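Local coordinates for ATPase BagA (Mycobacterium tuberculosis H37Rv, PDB 6BS3), which hydrolyses ATP as one subunit of the heterodimeric BagAB complex, an activity required for resistance to nitric oxide and to elevated levels of glycerol, at residues G20-L25 against K152-D157; A39-T44 against A158-A163; E76-T81 against Q87-A92. All coordinates share one frame; numbering follows the deposited sequence.

How the interactions relate
All three interactions reach one mixed sheet of the P-loop ATPase fold. Along the chain, segments 20-25 and 39-44 come first, then the whole hairpin of interaction 3, and last the adjoining segments 152-157 and 158-163; interactions 1 and 2 therefore interlock, and interaction 3 is nested inside both. Their centres lie about 11 Å (1 and 2), 15 Å (1 and 3) and 10 Å (2 and 3) apart. Backbone bonds from R22 and H24 to I159 and V161 join the first two, Y156 reaches E76 and N89 of the third, and helix 34-46 packs on both V160 and V88. Core strands, outer hairpin and P-loop helix are thus coupled.

Interaction 1 (G20-L25 against K152-D157); sequences GVRLHL and KLPVYD
The side chain of R22 leaves the backbone with CG anti to its own carbonyl carbon (chi1 -57°), then bends at both chi2 and chi3, and this bent path brings the guanidinium to the carbonyls of Y156 and D157. Two carbonyl oxygens receive it. NH2 of R22 donates to Y156 O at 2.8 Å, with an N-H...O angle of 145° and the oxygen lying 21° out of the guanidinium plane. NE of R22 adds a weak bond to D157 O at 3.5 Å, and this oxygen sits at the edge of the group, in its plane. P154 comes from another direction: its CB lies over one face of the guanidinium, 3.6 Å from R22 NH2. With the edge tied to two successive carbonyls and a proline carbon over a face, rotation about the last bonds of R22 is restricted. The contact is polar in character: its bonds run from one side chain to main-chain oxygens, and the carboxylate of D157 is not in contact with R22, D157 OD1 standing 6.7 Å from R22 NE. That carboxylate accepts instead from K51 N. NH1 of R22 extends the grip to V145 O in helix 130-146, so one arginine, just ahead of strand 23-28, joins the 152-157 loop to helix 130-146. The backbone of R22 also bonds to I159 of strand 158-162. The arrangement belongs to the N-terminal ends of two neighbouring parallel strands, 23-28 and 158-162, in the core of a P-loop NTPase sheet, away from the nucleotide site.

Interaction 2 (A39-T44 against A158-A163); sequences AALALT and AIVVDA
L41 and A42 of helix 34-46 meet V160 of strand 158-162 by apolar packing, and no hydrogen bond crosses between the two segments. V160 divides its methyls between the two helical residues. V160 CG1, anti to the backbone N (chi1 -177°), touches L41 CD2 at 4.0 Å, the two side chains crossing obliquely. V160 CG2 rests against the helix backbone itself, 4.0 Å from A42 CA and 4.2 Å from A42 CB. The CA atoms of A42 and V160 are 6.0 Å apart, a close approach consistent with the small side chain of alanine. V52 on strand 51-56 and V26 on strand 23-28 also touch V160, which makes the buried layer continuous across three strands.

The helix has its own hydrogen bonds: A40 O accepts both T44 N at 3.1 Å and T44 OG1 at 2.7 Å, the two donors arriving from opposite faces of its plane, and T44 OG1 also bonds to S331 OG of helix 324-336.

On the same strand, D162 OD2 hydrogen-bonds the hydroxyl of S35, an ATP-binding residue, which is consistent with a Walker B-like position. The packing is that of the P-loop fold, in which the helix following the Walker A loop lies on the central parallel strands.

Interaction 3 (E76-T81 against Q87-A92); sequences ELKIAT and QVNALA
K78 lies over one face of the Q87 side-chain amide, its methylenes crossing the glutamine at about a right angle, with CD of K78 3.9 Å from CD of Q87. At the edge of that amide is N89: Q87 NE2 donates almost in its own plane to N89 OD1 (2.8 Å, 162°), though it stands tilted from the N89 carbonyl plane. N89 OD1 is also approached across the hairpin by K78 CA at 3.3 Å. The other end of the N89 amide, ND2, bonds to Y156 OH, so both ends of the group are held. K78, fully extended, donates a hydrogen bond from K78 NZ to T81 OG1.

The backbones pair antiparallel. L77 and A90 exchange two bonds, L77 N to A90 O at 3.1 Å and A90 N to L77 O at 2.7 Å. Beyond K78 and N89 the register slips by one residue: I79 and A80 both face V88, and V88 O accepts I79 N at 3.0 Å and A80 N at 3.3 Å, both donors in the carbonyl plane. V88 N returns a bond to A80 O. This is a classic beta bulge. With CG1 of I79 anti to the backbone N (chi1 179°), its CG2 falls between the N and the carbonyl carbon, and from there I79 CG2 meets A90 CB at 3.9 Å. A80 and V88, on the face away from K78 and Q87, are covered by L43 of helix 34-46.

E76 sets its CG against L91 while its carboxylate leaves the hairpin, OE1 to Y156 OH and OE2 in a salt bridge with R147. The chemistry is thus divided between the two faces, amides and charge on that of K78, Q87 and N89, and apolar side chains (L77, A80, V88, A90) on the other; the paired donors on V88 O imply that the bulge keeps its main-chain hydrogen bonding despite the extra residue.

Interaction 1 (G20-L25 against K152-D157)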
loop_
_atom_site.group_PDB
_atom_site.type_symbol
_atom_site.label_atom_id
_atom_site.label_comp_id
_atom_site.label_asym_id
_atom_site.label_seq_id
_atom_site.Cartn_x
_atom_site.Cartn_y
_atom_site.Cartn_z
ATOM N N GLY A 20 9.430 -15.031 25.254
ATOM C CA GLY A 20 9.933 -14.133 26.293
ATOM C C GLY A 20 9.834 -12.664 25.903
ATOM O O GLY A 20 9.972 -11.789 26.763
ATOM N N VAL A 21 9.602 -12.383 24.590
ATOM C CA VAL A 21 9.455 -11.035 24.014
ATOM C C VAL A 21 8.184 -10.353 24.586
ATOM O O VAL A 21 7.100 -10.947 24.575
ATOM C CB VAL A 21 9.445 -11.074 22.450
ATOM C CG1 VAL A 21 8.996 -9.744 21.848
ATOM C CG2 VAL A 21 10.805 -11.476 21.892
ATOM N N ARG A 22 8.334 -9.095 25.051
ATOM C CA ARG A 22 7.260 -8.253 25.596
ATOM C C ARG A 22 6.763 -7.260 24.547
ATOM O O ARG A 22 5.620 -6.802 24.639
ATOM C CB ARG A 22 7.765 -7.450 26.810
ATOM C CG ARG A 22 8.352 -8.272 27.978
ATOM C CD ARG A 22 7.411 -8.663 29.135
ATOM N NE ARG A 22 6.205 -7.837 29.303
ATOM C CZ ARG A 22 6.210 -6.562 29.669
ATOM N NH1 ARG A 22 7.360 -5.932 29.890
ATOM N NH2 ARG A 22 5.071 -5.889 29.765
ATOM N N LEU A 23 7.629 -6.878 23.584
ATOM C CA LEU A 23 7.278 -5.909 22.538
ATOM C C LEU A 23 7.392 -6.504 21.154
ATOM O O LEU A 23 8.501 -6.749 20.689
ATOM C CB LEU A 23 8.115 -4.604 22.656
ATOM C CG LEU A 23 7.967 -3.576 21.509
ATOM C CD1 LEU A 23 6.539 -3.043 21.413
ATOM C CD2 LEU A 23 9.009 -2.461 21.622
ATOM N N HIS A 24 6.242 -6.681 20.480
ATOM C CA HIS A 24 6.190 -7.240 19.123
ATOM C C HIS A 24 5.863 -6.157 18.128
ATOM O O HIS A 24 4.825 -5.516 18.249
ATOM C CB HIS A 24 5.163 -8.385 19.004
ATOM C CG HIS A 24 5.480 -9.560 19.874
ATOM N ND1 HIS A 24 6.216 -10.639 19.399
ATOM C CD2 HIS A 24 5.148 -9.792 21.163
ATOM C CE1 HIS A 24 6.316 -11.480 20.413
ATOM N NE2 HIS A 24 5.692 -11.011 21.495
ATOM N N LEU A 25 6.750 -5.938 17.150
ATOM C CA LEU A 25 6.496 -4.914 16.144
ATOM C C LEU A 25 6.165 -5.616 14.836
ATOM O O LEU A 25 6.940 -6.452 14.380
ATOM C CB LEU A 25 7.701 -3.955 16.003
ATOM C CG LEU A 25 8.096 -3.136 17.231
ATOM C CD1 LEU A 25 9.602 -2.890 17.252
ATOM C CD2 LEU A 25 7.410 -1.779 17.226
ATOM N N LYS A 152 4.186 -4.498 41.591
ATOM C CA LYS A 152 5.450 -4.421 40.831
ATOM C C LYS A 152 5.526 -5.463 39.700
ATOM O O LYS A 152 6.627 -5.874 39.299
ATOM C CB LYS A 152 6.698 -4.484 41.746
ATOM C CG LYS A 152 6.977 -3.217 42.542
ATOM C CD LYS A 152 8.116 -3.462 43.536
ATOM C CE LYS A 152 8.738 -2.190 44.064
ATOM N NZ LYS A 152 7.933 -1.582 45.154
ATOM N N LEU A 153 4.341 -5.874 39.181
ATOM C CA LEU A 153 4.200 -6.843 38.081
ATOM C C LEU A 153 3.750 -6.128 36.785
ATOM O O LEU A 153 3.018 -5.140 36.887
ATOM C CB LEU A 153 3.200 -7.962 38.461
ATOM C CG LEU A 153 3.581 -8.873 39.635
ATOM C CD1 LEU A 153 2.364 -9.590 40.185
ATOM C CD2 LEU A 153 4.648 -9.877 39.242
ATOM N N PRO A 154 4.144 -6.587 35.566
ATOM C CA PRO A 154 3.712 -5.874 34.340
ATOM C C PRO A 154 2.200 -5.849 34.137
ATOM O O PRO A 154 1.539 -6.870 34.309
ATOM C CB PRO A 154 4.398 -6.647 33.211
ATOM C CG PRO A 154 5.513 -7.388 33.868
ATOM C CD PRO A 154 5.013 -7.735 35.234
ATOM N N VAL A 155 1.652 -4.672 33.781
ATOM C CA VAL A 155 0.223 -4.477 33.479
ATOM C C VAL A 155 -0.138 -5.381 32.278
ATOM O O VAL A 155 -1.113 -6.124 32.332
ATOM C CB VAL A 155 -0.090 -2.971 33.208
ATOM C CG1 VAL A 155 -1.456 -2.779 32.544
ATOM C CG2 VAL A 155 0.007 -2.155 34.495
ATOM N N TYR A 156 0.708 -5.368 31.229
ATOM C CA TYR A 156 0.496 -6.210 30.045
ATOM C C TYR A 156 1.490 -7.359 29.967
ATOM O O TYR A 156 2.659 -7.195 30.315
ATOM C CB TYR A 156 0.532 -5.356 28.766
ATOM C CG TYR A 156 -0.614 -4.369 28.690
ATOM C CD1 TYR A 156 -1.922 -4.803 28.490
ATOM C CD2 TYR A 156 -0.398 -3.002 28.853
ATOM C CE1 TYR A 156 -2.988 -3.903 28.454
ATOM C CE2 TYR A 156 -1.457 -2.094 28.815
ATOM C CZ TYR A 156 -2.755 -2.551 28.616
ATOM O OH TYR A 156 -3.828 -1.676 28.567
ATOM N N ASP A 157 1.025 -8.517 29.519
ATOM C CA ASP A 157 1.877 -9.687 29.279
ATOM C C ASP A 157 2.695 -9.480 28.013
ATOM O O ASP A 157 3.812 -9.975 27.925
ATOM C CB ASP A 157 1.040 -10.961 29.168
ATOM C CG ASP A 157 0.428 -11.287 30.502
ATOM O OD1 ASP A 157 1.166 -11.773 31.383
ATOM O OD2 ASP A 157 -0.770 -11.000 30.689
#

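Interaction 2 (A39-T44 against A158-A163)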
loop_
_atom_site.group_PDB
_atom_site.type_symbol
_atom_site.label_atom_id
_atom_site.label_comp_id
_atom_site.label_asym_id
_atom_site.label_seq_id
_atom_site.Cartn_x
_atom_site.Cartn_y
_atom_site.Cartn_z
ATOM N N ALA A 39 -3.486 -7.900 14.987
ATOM C CA ALA A 39 -4.674 -8.247 15.785
ATOM C C ALA A 39 -4.755 -9.778 16.053
ATOM O O ALA A 39 -5.050 -10.181 17.180
ATOM C CB ALA A 39 -5.935 -7.780 15.087
ATOM N N ALA A 40 -4.469 -10.617 15.040
ATOM C CA ALA A 40 -4.475 -12.084 15.202
ATOM C C ALA A 40 -3.344 -12.535 16.154
ATOM O O ALA A 40 -3.550 -13.451 16.938
ATOM C CB ALA A 40 -4.348 -12.775 13.847
ATOM N N LEU A 41 -2.160 -11.864 16.091
ATOM C CA LEU A 41 -1.028 -12.124 16.966
ATOM C C LEU A 41 -1.394 -11.768 18.417
ATOM O O LEU A 41 -1.118 -12.553 19.326
ATOM C CB LEU A 41 0.254 -11.380 16.489
ATOM C CG LEU A 41 1.507 -11.513 17.413
ATOM C CD1 LEU A 41 1.863 -12.974 17.670
ATOM C CD2 LEU A 41 2.694 -10.712 16.880
ATOM N N ALA A 42 -2.036 -10.608 18.619
ATOM C CA ALA A 42 -2.496 -10.114 19.930
ATOM C C ALA A 42 -3.446 -11.118 20.563
ATOM O O ALA A 42 -3.289 -11.422 21.743
ATOM C CB ALA A 42 -3.172 -8.744 19.788
ATOM N N LEU A 43 -4.400 -11.669 19.763
ATOM C CA LEU A 43 -5.362 -12.694 20.197
ATOM C C LEU A 43 -4.643 -13.951 20.621
ATOM O O LEU A 43 -5.011 -14.541 21.635
ATOM C CB LEU A 43 -6.418 -13.032 19.107
ATOM C CG LEU A 43 -7.491 -11.953 18.812
ATOM C CD1 LEU A 43 -8.233 -12.252 17.497
ATOM C CD2 LEU A 43 -8.504 -11.826 19.976
ATOM N N THR A 44 -3.604 -14.350 19.863
ATOM C CA THR A 44 -2.820 -15.561 20.131
ATOM C C THR A 44 -2.061 -15.441 21.461
ATOM O O THR A 44 -2.062 -16.380 22.234
ATOM C CB THR A 44 -1.864 -15.889 18.953
ATOM O OG1 THR A 44 -2.590 -15.900 17.727
ATOM C CG2 THR A 44 -1.185 -17.218 19.124
ATOM N N ALA A 158 2.138 -8.737 27.044
ATOM C CA ALA A 158 2.786 -8.397 25.773
ATOM C C ALA A 158 2.131 -7.176 25.163
ATOM O O ALA A 158 0.979 -6.859 25.468
ATOM C CB ALA A 158 2.715 -9.573 24.784
ATOM N N ILE A 159 2.879 -6.494 24.298
ATOM C CA ILE A 159 2.448 -5.337 23.515
ATOM C C ILE A 159 2.671 -5.708 22.051
ATOM O O ILE A 159 3.767 -6.137 21.675
ATOM C CB ILE A 159 3.233 -4.032 23.877
ATOM C CG1 ILE A 159 3.287 -3.761 25.422
ATOM C CG2 ILE A 159 2.721 -2.807 23.084
ATOM C CD1 ILE A 159 2.049 -3.443 26.127
ATOM N N VAL A 160 1.631 -5.558 21.235
ATOM C CA VAL A 160 1.723 -5.827 19.800
ATOM C C VAL A 160 1.489 -4.502 19.080
ATOM O O VAL A 160 0.467 -3.848 19.286
ATOM C CB VAL A 160 0.801 -6.980 19.294
ATOM C CG1 VAL A 160 1.016 -7.235 17.796
ATOM C CG2 VAL A 160 1.023 -8.275 20.109
ATOM N N VAL A 161 2.482 -4.070 18.310
ATOM C CA VAL A 161 2.383 -2.830 17.565
ATOM C C VAL A 161 2.131 -3.136 16.089
ATOM O O VAL A 161 2.894 -3.888 15.465
ATOM C CB VAL A 161 3.602 -1.879 17.799
ATOM C CG1 VAL A 161 3.432 -0.549 17.068
ATOM C CG2 VAL A 161 3.828 -1.633 19.288
ATOM N N ASP A 162 1.006 -2.584 15.554
ATOM C CA ASP A 162 0.654 -2.557 14.139
ATOM C C ASP A 162 1.527 -1.343 13.725
ATOM O O ASP A 162 1.172 -0.185 13.945
ATOM C CB ASP A 162 -0.852 -2.320 13.985
ATOM C CG ASP A 162 -1.409 -2.048 12.599
ATOM O OD1 ASP A 162 -0.636 -2.087 11.620
ATOM O OD2 ASP A 162 -2.611 -1.774 12.498
ATOM N N ALA A 163 2.754 -1.647 13.295
ATOM C CA ALA A 163 3.823 -0.681 13.045
ATOM C C ALA A 163 3.806 -0.007 11.652
ATOM O O ALA A 163 3.144 -0.509 10.745
ATOM C CB ALA A 163 5.170 -1.371 13.290
#

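Interaction 3 (E76-T81 against Q87-A92)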
loop_
_atom_site.group_PDB
_atom_site.type_symbol
_atom_site.label_atom_id
_atom_site.label_comp_id
_atom_site.label_asym_id
_atom_site.label_seq_id
_atom_site.Cartn_x
_atom_site.Cartn_y
_atom_site.Cartn_z
ATOM N N GLU A 76 -6.727 3.070 26.634
ATOM C CA GLU A 76 -6.538 1.625 26.458
ATOM C C GLU A 76 -7.857 0.975 26.804
ATOM O O GLU A 76 -8.318 1.107 27.938
ATOM C CB GLU A 76 -5.403 1.103 27.335
ATOM C CG GLU A 76 -4.059 1.684 26.941
ATOM C CD GLU A 76 -3.045 1.774 28.060
ATOM O OE1 GLU A 76 -3.068 0.928 28.986
ATOM O OE2 GLU A 76 -2.196 2.685 27.988
ATOM N N LEU A 77 -8.522 0.366 25.811
ATOM C CA LEU A 77 -9.867 -0.186 26.032
ATOM C C LEU A 77 -9.972 -1.601 25.565
ATOM O O LEU A 77 -9.381 -1.947 24.537
ATOM C CB LEU A 77 -10.937 0.680 25.300
ATOM C CG LEU A 77 -11.127 2.143 25.742
ATOM C CD1 LEU A 77 -11.710 2.978 24.626
ATOM C CD2 LEU A 77 -11.976 2.254 27.007
ATOM N N LYS A 78 -10.708 -2.427 26.302
ATOM C CA LYS A 78 -10.887 -3.825 25.932
ATOM C C LYS A 78 -11.676 -3.916 24.634
ATOM O O LYS A 78 -12.782 -3.386 24.531
ATOM C CB LYS A 78 -11.605 -4.592 27.044
ATOM C CG LYS A 78 -11.632 -6.098 26.840
ATOM C CD LYS A 78 -12.501 -6.785 27.882
ATOM C CE LYS A 78 -12.358 -8.297 27.808
ATOM N NZ LYS A 78 -13.537 -8.996 28.391
ATOM N N ILE A 79 -11.104 -4.591 23.642
ATOM C CA ILE A 79 -11.759 -4.731 22.349
ATOM C C ILE A 79 -12.084 -6.180 22.000
ATOM O O ILE A 79 -12.948 -6.439 21.162
ATOM C CB ILE A 79 -10.904 -4.125 21.219
ATOM C CG1 ILE A 79 -11.597 -4.311 19.867
ATOM C CG2 ILE A 79 -9.519 -4.753 21.205
ATOM C CD1 ILE A 79 -11.285 -3.220 18.866
ATOM N N ALA A 80 -11.399 -7.123 22.641
ATOM C CA ALA A 80 -11.637 -8.534 22.356
ATOM C C ALA A 80 -11.268 -9.494 23.488
ATOM O O ALA A 80 -10.283 -9.299 24.200
ATOM C CB ALA A 80 -10.922 -8.939 21.074
ATOM N N THR A 81 -12.085 -10.532 23.632
ATOM C CA THR A 81 -11.893 -11.587 24.628
ATOM C C THR A 81 -11.098 -12.685 23.905
ATOM O O THR A 81 -11.520 -13.156 22.849
ATOM C CB THR A 81 -13.252 -12.090 25.203
ATOM O OG1 THR A 81 -13.862 -11.051 25.987
ATOM C CG2 THR A 81 -13.107 -13.341 26.073
ATOM N N GLN A 87 -7.456 -11.357 27.375
ATOM C CA GLN A 87 -7.965 -10.056 27.018
ATOM C C GLN A 87 -7.022 -9.293 26.115
ATOM O O GLN A 87 -5.821 -9.217 26.367
ATOM C CB GLN A 87 -8.239 -9.271 28.307
ATOM C CG GLN A 87 -8.597 -7.809 28.134
ATOM C CD GLN A 87 -8.993 -7.205 29.451
ATOM O OE1 GLN A 87 -9.561 -7.865 30.317
ATOM N NE2 GLN A 87 -8.721 -5.930 29.622
ATOM N N VAL A 88 -7.597 -8.689 25.077
ATOM C CA VAL A 88 -6.888 -7.801 24.174
ATOM C C VAL A 88 -7.447 -6.378 24.348
ATOM O O VAL A 88 -8.629 -6.148 24.122
ATOM C CB VAL A 88 -6.902 -8.265 22.692
ATOM C CG1 VAL A 88 -6.161 -7.269 21.803
ATOM C CG2 VAL A 88 -6.311 -9.668 22.549
ATOM N N ASN A 89 -6.584 -5.447 24.765
ATOM C CA ASN A 89 -6.880 -4.020 24.874
ATOM C C ASN A 89 -6.370 -3.327 23.615
ATOM O O ASN A 89 -5.402 -3.795 23.012
ATOM C CB ASN A 89 -6.202 -3.407 26.101
ATOM C CG ASN A 89 -6.935 -3.611 27.388
ATOM O OD1 ASN A 89 -7.938 -4.305 27.439
ATOM N ND2 ASN A 89 -6.449 -2.996 28.462
ATOM N N ALA A 90 -6.994 -2.195 23.230
ATOM C CA ALA A 90 -6.585 -1.428 22.051
ATOM C C ALA A 90 -6.111 -0.041 22.410
ATOM O O ALA A 90 -6.727 0.627 23.241
ATOM C CB ALA A 90 -7.733 -1.338 21.035
ATOM N N LEU A 91 -5.043 0.414 21.761
ATOM C CA LEU A 91 -4.589 1.791 21.928
ATOM C C LEU A 91 -4.321 2.470 20.572
ATOM O O LEU A 91 -3.298 2.217 19.945
ATOM C CB LEU A 91 -3.412 1.985 22.915
ATOM C CG LEU A 91 -2.968 3.477 23.100
ATOM C CD1 LEU A 91 -4.044 4.345 23.827
ATOM C CD2 LEU A 91 -1.622 3.566 23.794
ATOM N N ALA A 92 -5.254 3.316 20.120
ATOM C CA ALA A 92 -5.061 4.097 18.888
ATOM C C ALA A 92 -4.364 5.375 19.378
ATOM O O ALA A 92 -5.008 6.204 20.037
ATOM C CB ALA A 92 -6.409 4.426 18.243
#